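Local coordinates for protein acetone carboxylase alpha subunit (Xanthobacter autotrophicus Py2, PDB 5M45) that belongs to the hydantoinase B/oxoprolinase family and, in this structure, binds manganese and magnesium ions and a molecule of 3,6,9,12,15-pentaoxaheptadecan-1-ol, at residues A[92-96]-A[111-116]; A[95-100]-A[119-123]; A[99-104]-A[369-373]. All coordinates share one frame; numbering follows the deposited sequence.

Contact 1: residues A[92-96]-A[111-116]. With AE4 (3,6,9,12,15-pentaoxaheptadecan-1-ol), chain P.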
loop_
_atom_site.group_PDB
_atom_site.type_symbol
_atom_site.label_atom_id
_atom_site.label_comp_id
_atom_site.label_asym_id
_atom_site.label_seq_id
_atom_site.Cartn_x
_atom_site.Cartn_y
_atom_site.Cartn_z
ATOM N N PHE A 92 17.942 -5.918 -18.374
ATOM C CA PHE A 92 17.382 -5.006 -19.383
ATOM C C PHE A 92 17.027 -5.760 -20.668
ATOM O O PHE A 92 17.811 -6.613 -21.139
ATOM C CB PHE A 92 18.357 -3.874 -19.718
ATOM C CG PHE A 92 18.587 -2.925 -18.564
ATOM C CD1 PHE A 92 17.668 -1.911 -18.282
ATOM C CD2 PHE A 92 19.687 -3.066 -17.733
ATOM C CE1 PHE A 92 17.859 -1.056 -17.207
ATOM C CE2 PHE A 92 19.893 -2.197 -16.666
ATOM C CZ PHE A 92 18.980 -1.201 -16.396
ATOM N N THR A 93 15.854 -5.461 -21.203
ATOM C CA THR A 93 15.275 -6.211 -22.286
ATOM C C THR A 93 14.662 -5.257 -23.363
ATOM O O THR A 93 14.008 -4.232 -23.029
ATOM C CB THR A 93 14.234 -7.211 -21.745
ATOM O OG1 THR A 93 14.830 -8.045 -20.726
ATOM C CG2 THR A 93 13.698 -8.094 -22.886
ATOM N N LEU A 94 14.879 -5.607 -24.643
ATOM C CA LEU A 94 14.365 -4.826 -25.790
ATOM C C LEU A 94 13.142 -5.547 -26.395
ATOM O O LEU A 94 13.221 -6.755 -26.655
ATOM C CB LEU A 94 15.469 -4.624 -26.833
ATOM C CG LEU A 94 15.102 -3.929 -28.157
ATOM C CD1 LEU A 94 14.560 -2.515 -27.944
ATOM C CD2 LEU A 94 16.333 -3.914 -29.055
ATOM N N TYR A 95 12.023 -4.831 -26.565
ATOM C CA TYR A 95 10.760 -5.391 -27.082
ATOM C C TYR A 95 10.329 -4.748 -28.412
ATOM O O TYR A 95 10.620 -3.572 -28.671
ATOM C CB TYR A 95 9.606 -5.202 -26.052
ATOM C CG TYR A 95 9.868 -5.886 -24.730
ATOM C CD1 TYR A 95 10.584 -5.240 -23.724
ATOM C CD2 TYR A 95 9.397 -7.179 -24.476
ATOM C CE1 TYR A 95 10.838 -5.868 -22.498
ATOM C CE2 TYR A 95 9.666 -7.805 -23.262
ATOM C CZ TYR A 95 10.384 -7.121 -22.270
ATOM O OH TYR A 95 10.704 -7.738 -21.064
ATOM N N ASN A 96 9.634 -5.524 -29.251
ATOM C CA ASN A 96 8.915 -4.979 -30.409
ATOM C C ASN A 96 7.583 -4.308 -29.950
ATOM O O ASN A 96 7.243 -4.353 -28.782
ATOM C CB ASN A 96 8.753 -6.050 -31.519
ATOM C CG ASN A 96 7.769 -7.158 -31.180
ATOM O OD1 ASN A 96 6.828 -6.993 -30.395
ATOM N ND2 ASN A 96 7.973 -8.321 -31.827
ATOM N N HIS A 111 12.205 -11.880 -15.939
ATOM C CA HIS A 111 11.496 -10.633 -16.231
ATOM C C HIS A 111 11.415 -10.264 -17.703
ATOM O O HIS A 111 10.688 -9.327 -18.066
ATOM C CB HIS A 111 12.045 -9.495 -15.355
ATOM C CG HIS A 111 11.871 -9.768 -13.898
ATOM N ND1 HIS A 111 10.650 -9.668 -13.267
ATOM C CD2 HIS A 111 12.737 -10.220 -12.963
ATOM C CE1 HIS A 111 10.783 -10.023 -12.004
ATOM N NE2 HIS A 111 12.044 -10.356 -11.794
ATOM N N VAL A 112 12.082 -11.020 -18.567
ATOM C CA VAL A 112 11.834 -10.942 -20.015
ATOM C C VAL A 112 10.312 -11.170 -20.227
ATOM O O VAL A 112 9.635 -10.344 -20.859
ATOM C CB VAL A 112 12.690 -11.951 -20.825
ATOM C CG1 VAL A 112 12.226 -12.048 -22.261
ATOM C CG2 VAL A 112 14.173 -11.599 -20.764
ATOM N N GLY A 113 9.783 -12.242 -19.618
ATOM C CA GLY A 113 8.356 -12.563 -19.680
ATOM C C GLY A 113 7.452 -11.650 -18.880
ATOM O O GLY A 113 6.416 -11.228 -19.385
ATOM N N THR A 114 7.818 -11.326 -17.625
ATOM C CA THR A 114 6.942 -10.465 -16.769
ATOM C C THR A 114 6.768 -9.047 -17.341
ATOM O O THR A 114 5.653 -8.525 -17.384
ATOM C CB THR A 114 7.405 -10.359 -15.315
ATOM O OG1 THR A 114 8.648 -9.659 -15.267
ATOM C CG2 THR A 114 7.582 -11.714 -14.693
ATOM N N MET A 115 7.832 -8.433 -17.823
ATOM C CA MET A 115 7.760 -7.035 -18.355
ATOM C C MET A 115 6.998 -7.007 -19.702
ATOM O O MET A 115 6.224 -6.070 -19.967
ATOM C CB MET A 115 9.148 -6.395 -18.481
ATOM C CG MET A 115 9.807 -6.094 -17.131
ATOM S SD MET A 115 11.420 -5.230 -17.180
ATOM C CE MET A 115 12.466 -6.382 -18.023
ATOM N N GLY A 116 7.174 -8.049 -20.522
ATOM C CA GLY A 116 6.371 -8.171 -21.748
ATOM C C GLY A 116 4.876 -8.344 -21.472
ATOM O O GLY A 116 4.017 -7.749 -22.169
HETATM C C2 AE4 P . -2.703 -22.901 -29.173
HETATM C C3 AE4 P . -3.016 -21.414 -29.331
HETATM O O4 AE4 P . -1.884 -20.750 -29.903
HETATM C C5 AE4 P . -2.154 -19.481 -30.521
HETATM C C6 AE4 P . -0.919 -18.576 -30.457
HETATM O O7 AE4 P . -1.082 -17.482 -29.541
HETATM C C8 AE4 P . -1.053 -17.898 -28.166
HETATM C C9 AE4 P . -1.316 -16.696 -27.275
HETATM C C11 AE4 P . 0.465 -16.645 -25.654
HETATM O O10 AE4 P . -0.066 -16.134 -26.874
HETATM C C12 AE4 P . 1.941 -16.944 -25.846
HETATM O O13 AE4 P . 2.726 -15.773 -25.615
HETATM C C14 AE4 P . 4.051 -16.091 -25.210
HETATM C C15 AE4 P . 4.900 -14.825 -25.172
HETATM O O16 AE4 P . 4.504 -14.053 -24.039
HETATM C C17 AE4 P . 5.340 -14.206 -22.897
HETATM C C18 AE4 P . 4.893 -13.183 -21.860
HETATM O O19 AE4 P . 4.971 -11.853 -22.422
#

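Contact 2: residues A[95-100]-A[119-123]. With AE4 (3,6,9,12,15-pentaoxaheptadecan-1-ol), chain P.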
loop_
_atom_site.group_PDB
_atom_site.type_symbol
_atom_site.label_atom_id
_atom_site.label_comp_id
_atom_site.label_asym_id
_atom_site.label_seq_id
_atom_site.Cartn_x
_atom_site.Cartn_y
_atom_site.Cartn_z
ATOM N N TYR A 95 12.023 -4.831 -26.565
ATOM C CA TYR A 95 10.760 -5.391 -27.082
ATOM C C TYR A 95 10.329 -4.748 -28.412
ATOM O O TYR A 95 10.620 -3.572 -28.671
ATOM C CB TYR A 95 9.606 -5.202 -26.052
ATOM C CG TYR A 95 9.868 -5.886 -24.730
ATOM C CD1 TYR A 95 10.584 -5.240 -23.724
ATOM C CD2 TYR A 95 9.397 -7.179 -24.476
ATOM C CE1 TYR A 95 10.838 -5.868 -22.498
ATOM C CE2 TYR A 95 9.666 -7.805 -23.262
ATOM C CZ TYR A 95 10.384 -7.121 -22.270
ATOM O OH TYR A 95 10.704 -7.738 -21.064
ATOM N N ASN A 96 9.634 -5.524 -29.251
ATOM C CA ASN A 96 8.915 -4.979 -30.409
ATOM C C ASN A 96 7.583 -4.308 -29.950
ATOM O O ASN A 96 7.243 -4.353 -28.782
ATOM C CB ASN A 96 8.753 -6.050 -31.519
ATOM C CG ASN A 96 7.769 -7.158 -31.180
ATOM O OD1 ASN A 96 6.828 -6.993 -30.395
ATOM N ND2 ASN A 96 7.973 -8.321 -31.827
ATOM N N ALA A 97 6.874 -3.648 -30.866
ATOM C CA ALA A 97 5.667 -2.883 -30.538
ATOM C C ALA A 97 4.576 -3.707 -29.873
ATOM O O ALA A 97 3.808 -3.177 -29.052
ATOM C CB ALA A 97 5.127 -2.181 -31.761
ATOM N N ALA A 98 4.513 -5.002 -30.190
ATOM C CA ALA A 98 3.519 -5.918 -29.601
ATOM C C ALA A 98 3.889 -6.447 -28.213
ATOM O O ALA A 98 3.155 -7.283 -27.665
ATOM C CB ALA A 98 3.254 -7.088 -30.550
ATOM N N GLY A 99 5.012 -6.002 -27.649
ATOM C CA GLY A 99 5.485 -6.486 -26.345
ATOM C C GLY A 99 6.221 -7.829 -26.312
ATOM O O GLY A 99 6.416 -8.394 -25.242
ATOM N N ASP A 100 6.616 -8.353 -27.473
ATOM C CA ASP A 100 7.451 -9.543 -27.537
ATOM C C ASP A 100 8.952 -9.187 -27.527
ATOM O O ASP A 100 9.380 -8.307 -28.255
ATOM C CB ASP A 100 7.108 -10.342 -28.787
ATOM C CG ASP A 100 5.677 -10.887 -28.746
ATOM O OD1 ASP A 100 5.403 -11.665 -27.782
ATOM O OD2 ASP A 100 4.875 -10.592 -29.654
ATOM N N ILE A 119 3.483 -4.938 -20.558
ATOM C CA ILE A 119 3.240 -4.187 -21.796
ATOM C C ILE A 119 1.925 -4.688 -22.469
ATOM O O ILE A 119 1.084 -3.880 -22.871
ATOM C CB ILE A 119 4.431 -4.308 -22.769
ATOM C CG1 ILE A 119 5.644 -3.542 -22.246
ATOM C CG2 ILE A 119 4.069 -3.766 -24.157
ATOM C CD1 ILE A 119 6.986 -3.978 -22.822
ATOM N N LYS A 120 1.740 -6.010 -22.533
ATOM C CA LYS A 120 0.536 -6.557 -23.157
ATOM C C LYS A 120 -0.758 -6.192 -22.377
ATOM O O LYS A 120 -1.819 -5.988 -22.989
ATOM C CB LYS A 120 0.675 -8.074 -23.376
ATOM C CG LYS A 120 1.740 -8.426 -24.407
ATOM C CD LYS A 120 2.216 -9.879 -24.336
ATOM C CE LYS A 120 3.489 -10.069 -25.140
ATOM N NZ LYS A 120 3.979 -11.457 -25.143
ATOM N N TYR A 121 -0.677 -6.096 -21.044
ATOM C CA TYR A 121 -1.797 -5.595 -20.247
ATOM C C TYR A 121 -2.185 -4.141 -20.663
ATOM O O TYR A 121 -3.374 -3.812 -20.798
ATOM C CB TYR A 121 -1.493 -5.667 -18.737
ATOM C CG TYR A 121 -2.669 -5.300 -17.843
ATOM C CD1 TYR A 121 -3.619 -6.259 -17.487
ATOM C CD2 TYR A 121 -2.853 -4.004 -17.377
ATOM C CE1 TYR A 121 -4.697 -5.938 -16.668
ATOM C CE2 TYR A 121 -3.933 -3.669 -16.543
ATOM C CZ TYR A 121 -4.853 -4.630 -16.197
ATOM O OH TYR A 121 -5.923 -4.333 -15.412
ATOM N N MET A 122 -1.191 -3.281 -20.823
ATOM C CA MET A 122 -1.421 -1.910 -21.335
ATOM C C MET A 122 -2.059 -1.904 -22.716
ATOM O O MET A 122 -2.993 -1.126 -22.991
ATOM C CB MET A 122 -0.120 -1.059 -21.317
ATOM C CG MET A 122 0.454 -0.809 -19.907
ATOM S SD MET A 122 1.761 0.437 -19.803
ATOM C CE MET A 122 3.211 -0.468 -20.277
ATOM N N ILE A 123 -1.584 -2.775 -23.582
ATOM C CA ILE A 123 -2.140 -2.921 -24.941
ATOM C C ILE A 123 -3.626 -3.306 -24.860
ATOM O O ILE A 123 -4.492 -2.638 -25.424
ATOM C CB ILE A 123 -1.333 -3.957 -25.761
ATOM C CG1 ILE A 123 0.081 -3.426 -26.001
ATOM C CG2 ILE A 123 -2.039 -4.251 -27.091
ATOM C CD1 ILE A 123 1.017 -4.362 -26.738
HETATM C C2 AE4 P . -2.703 -22.901 -29.173
HETATM C C3 AE4 P . -3.016 -21.414 -29.331
HETATM O O4 AE4 P . -1.884 -20.750 -29.903
HETATM C C5 AE4 P . -2.154 -19.481 -30.521
HETATM C C6 AE4 P . -0.919 -18.576 -30.457
HETATM O O7 AE4 P . -1.082 -17.482 -29.541
HETATM C C8 AE4 P . -1.053 -17.898 -28.166
HETATM C C9 AE4 P . -1.316 -16.696 -27.275
HETATM C C11 AE4 P . 0.465 -16.645 -25.654
HETATM O O10 AE4 P . -0.066 -16.134 -26.874
HETATM C C12 AE4 P . 1.941 -16.944 -25.846
HETATM O O13 AE4 P . 2.726 -15.773 -25.615
HETATM C C14 AE4 P . 4.051 -16.091 -25.210
HETATM C C15 AE4 P . 4.900 -14.825 -25.172
HETATM O O16 AE4 P . 4.504 -14.053 -24.039
HETATM C C17 AE4 P . 5.340 -14.206 -22.897
HETATM C C18 AE4 P . 4.893 -13.183 -21.860
HETATM O O19 AE4 P . 4.971 -11.853 -22.422
#

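Contact 3: residues A[99-104]-A[369-373]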
loop_
_atom_site.group_PDB
_atom_site.type_symbol
_atom_site.label_atom_id
_atom_site.label_comp_id
_atom_site.label_asym_id
_atom_site.label_seq_id
_atom_site.Cartn_x
_atom_site.Cartn_y
_atom_site.Cartn_z
ATOM N N GLY A 99 5.012 -6.002 -27.649
ATOM C CA GLY A 99 5.485 -6.486 -26.345
ATOM C C GLY A 99 6.221 -7.829 -26.312
ATOM O O GLY A 99 6.416 -8.394 -25.242
ATOM N N ASP A 100 6.616 -8.353 -27.473
ATOM C CA ASP A 100 7.451 -9.543 -27.537
ATOM C C ASP A 100 8.952 -9.187 -27.527
ATOM O O ASP A 100 9.380 -8.307 -28.255
ATOM C CB ASP A 100 7.108 -10.342 -28.787
ATOM C CG ASP A 100 5.677 -10.887 -28.746
ATOM O OD1 ASP A 100 5.403 -11.665 -27.782
ATOM O OD2 ASP A 100 4.875 -10.592 -29.654
ATOM N N SER A 101 9.739 -9.883 -26.707
ATOM C CA SER A 101 11.173 -9.578 -26.563
ATOM C C SER A 101 11.950 -10.053 -27.775
ATOM O O SER A 101 11.644 -11.130 -28.324
ATOM C CB SER A 101 11.761 -10.207 -25.290
ATOM O OG SER A 101 11.722 -11.625 -25.355
ATOM N N LEU A 102 12.909 -9.234 -28.210
ATOM C CA LEU A 102 13.855 -9.556 -29.284
ATOM C C LEU A 102 15.224 -10.021 -28.752
ATOM O O LEU A 102 15.826 -10.913 -29.310
ATOM C CB LEU A 102 14.230 -8.296 -30.082
ATOM C CG LEU A 102 13.545 -7.320 -30.957
ATOM C CD1 LEU A 102 12.446 -6.537 -30.297
ATOM C CD2 LEU A 102 14.639 -6.362 -31.460
ATOM N N LEU A 103 15.758 -9.296 -27.765
ATOM C CA LEU A 103 17.091 -9.530 -27.168
ATOM C C LEU A 103 17.069 -9.098 -25.690
ATOM O O LEU A 103 16.289 -8.191 -25.282
ATOM C CB LEU A 103 18.156 -8.688 -27.892
ATOM C CG LEU A 103 18.444 -9.079 -29.346
ATOM C CD1 LEU A 103 19.282 -8.086 -30.091
ATOM C CD2 LEU A 103 19.151 -10.424 -29.432
ATOM N N THR A 104 17.993 -9.653 -24.908
ATOM C CA THR A 104 18.084 -9.328 -23.478
ATOM C C THR A 104 19.513 -9.421 -22.959
ATOM O O THR A 104 20.309 -10.185 -23.473
ATOM C CB THR A 104 17.125 -10.257 -22.658
ATOM O OG1 THR A 104 17.081 -9.883 -21.291
ATOM C CG2 THR A 104 17.529 -11.697 -22.772
ATOM N N MET A 369 18.789 -17.903 -30.144
ATOM C CA MET A 369 18.249 -16.582 -29.777
ATOM C C MET A 369 17.538 -16.700 -28.429
ATOM O O MET A 369 16.659 -17.570 -28.244
ATOM C CB MET A 369 17.269 -16.060 -30.829
ATOM C CG MET A 369 17.853 -15.777 -32.217
ATOM S SD MET A 369 19.014 -14.388 -32.163
ATOM C CE MET A 369 17.881 -13.017 -32.232
ATOM N N ILE A 370 17.909 -15.824 -27.489
ATOM C CA ILE A 370 17.316 -15.800 -26.143
ATOM C C ILE A 370 16.281 -14.639 -26.131
ATOM O O ILE A 370 16.631 -13.461 -25.940
ATOM C CB ILE A 370 18.407 -15.594 -25.080
ATOM C CG1 ILE A 370 19.523 -16.646 -25.212
ATOM C CG2 ILE A 370 17.822 -15.546 -23.675
ATOM C CD1 ILE A 370 19.089 -18.055 -24.994
ATOM N N ASN A 371 15.021 -15.012 -26.375
ATOM C CA ASN A 371 13.906 -14.093 -26.479
ATOM C C ASN A 371 12.577 -14.877 -26.371
ATOM O O ASN A 371 12.607 -16.067 -26.037
ATOM C CB ASN A 371 14.025 -13.229 -27.751
ATOM C CG ASN A 371 13.967 -14.034 -29.052
ATOM O OD1 ASN A 371 13.386 -15.116 -29.114
ATOM N ND2 ASN A 371 14.553 -13.482 -30.117
ATOM N N ASP A 372 11.437 -14.238 -26.658
ATOM C CA ASP A 372 10.123 -14.873 -26.489
ATOM C C ASP A 372 9.776 -15.976 -27.499
ATOM O O ASP A 372 8.768 -16.672 -27.312
ATOM C CB ASP A 372 9.001 -13.799 -26.468
ATOM C CG ASP A 372 8.983 -13.005 -25.178
ATOM O OD1 ASP A 372 9.513 -13.507 -24.129
ATOM O OD2 ASP A 372 8.476 -11.843 -25.147
ATOM N N GLY A 373 10.596 -16.159 -28.543
ATOM C CA GLY A 373 10.345 -17.200 -29.543
ATOM C C GLY A 373 10.088 -18.593 -28.951
ATOM O O GLY A 373 9.099 -19.278 -29.336
HETATM O O HOH W 1 19.232 -12.202 -26.012
#

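Contact 1: residues A[92-96]-A[111-116]
Tyr95 reaches from strand 90-95 to the first turn of helix 111-124, packing a helix against the antiparallel sheet of this hydantoinase B/oxoprolinase-type subunit. The axes of 92-95 and 111-116 approach to 9.0 Å and make an angle of 52°, so the helix runs slantwise over the strand; the CA atoms of Thr93 and Val112, and of Tyr95 and Gly116, lie nearest each other. The Tyr95 side chain points at the helix, its CG lying anti to the carbonyl carbon (chi1 -60°), and this sends the ring toward the helix, its hydroxyl end and CE2 doing the touching. From Tyr95 OH a hydrogen bond of 2.8 Å runs to Val112 O, which sits at the ring edge, close to the ring plane. The hydroxyl comes to that carbonyl from the side, at a C=O...O angle of 116°. Because Val112 O also receives the weak helical bond from Gly116 N, one carbonyl serves both the helix and the strand. Met115 CB lies 3.3 Å from Tyr95 OH, and the methionine side chain crosses the tyrosine at about a right angle; a bend at chi3 brings Met115 CE within 4.0 Å of Thr93 OG1. Val112 CG2 meets Thr93 OG1 at 3.6 Å, while that hydroxyl is hydrogen-bonded to Thr104 on the neighbouring strand. Gly116, lacking a side chain, lets the ring come close: Tyr95 CE2 lies 3.6 Å from Gly116 CA. The 3,6,9,12,15-pentaoxaheptadecan-1-ol (AE4) ends near the same turn, where its O19 makes a weak hydrogen bond of 3.4 Å to Gly113 O.

Contact 2: residues A[95-100]-A[119-123]
Ile119 lies over one face of the Tyr95 ring where the turn of the beta hairpin formed by strands 90-95 and 101-104 packs on helix 111-124. Ile119 CD1 stands 4.1 Å from the centroid of the Tyr95 ring and 19° off the ring normal, a CH-pi contact displaced toward the rim on the side of CG and CD1. The other branch of the isoleucine, Ile119 CG2, packs against the backbone of the turn, 3.8 Å from Gly99 CA. The type I turn from Asn96 to Gly99 ends in a glycine of positive phi (80°), which brings the turn's backbone close to the helix. Asn96 OD1 braces the turn from within, accepting from Asp100 N at 3.2 Å and weakly from Ala98 N. Ile123 CD1 covers the carbonyl side of the turn, 3.7 Å from Ala98 O. Lys120 stays extended beyond CG, which carries its amine past Gly99 O to the carboxylate of Asp100, the two side chains crossing at about a right angle. Lys120 NZ meets Asp100 OD1 at 3.0 Å in a salt bridge, from above the carboxylate plane, 43° out of it. Tyr376 also bonds to Asp100 OD1 and Tyr41 to OD2, so both carboxylate oxygens have tyrosine partners. Lys120 belongs to the AE4 pocket: Lys120 NZ donates a hydrogen bond of 2.9 Å to the ligand's terminal O19, and O16 of AE4 also lies 2.9 Å from Lys120 NZ.

Contact 3: residues A[99-104]-A[369-373]
Segments 99-104 and 369-373 run in roughly opposed directions, 146° apart end to end, and come closest at Ser101 and Asn371, whose CA atoms are 5.3 Å apart. The direct bonds across the contact join side chains of the loop to backbone atoms of strand 101-104, the outermost of its sheet within this chain. Ser101 N donates to Asp372 OD2 at 2.8 Å, nearly straight (173°), although the N-H arrives from above the carboxylate plane. Asn371 CG sits between the backbone N and the carbonyl carbon (chi1 63°), directing ND2 to Leu102 O at 3.0 Å with that oxygen in the amide plane. The other end of the amide, OD1, accepts from Gly373 N, a capping bond in the turn that leads into the following helix. Water 1 accepts from Thr104 N and donates to Ile370 O, at 3.0 and 2.9 Å. Apolar packing flanks these bonds: Met369, bent at chi2 and chi3, sets CE 4.0 Å from Leu103 CD2, and Thr104 CG2 is 4.0 Å from Ile370 CG2. Asp100 OD1 and Asp372 OD2 are 4.1 Å apart with their carboxylate planes nearly perpendicular; their like charges are probably offset by Lys120 and by the N-H of Ser101, which probably eases the burial of both carboxylates.

In the fold
All three contacts are buried, and all involve the hairpin of strands 90-95 and 101-104 in the antiparallel sheet. Contacts 1 and 2, with centres about 9 Å apart, hold successive parts of helix 111-124 and share Tyr95, whose hydroxyl serves the former and whose ring face serves the latter. Contact 3 brings a loop distant in sequence against the sheet's outermost strand within this chain; its centre is about 7 Å from that of contact 1, and the two are joined by the strand pairing and by the hydroxyls of Thr93 and Thr104. Packing with one hydroxyl bond marks contact 1, a salt bridge beside CH-pi packing contact 2, and side-chain-to-backbone bonds contact 3. Contacts 1 and 2 touch AE4 directly.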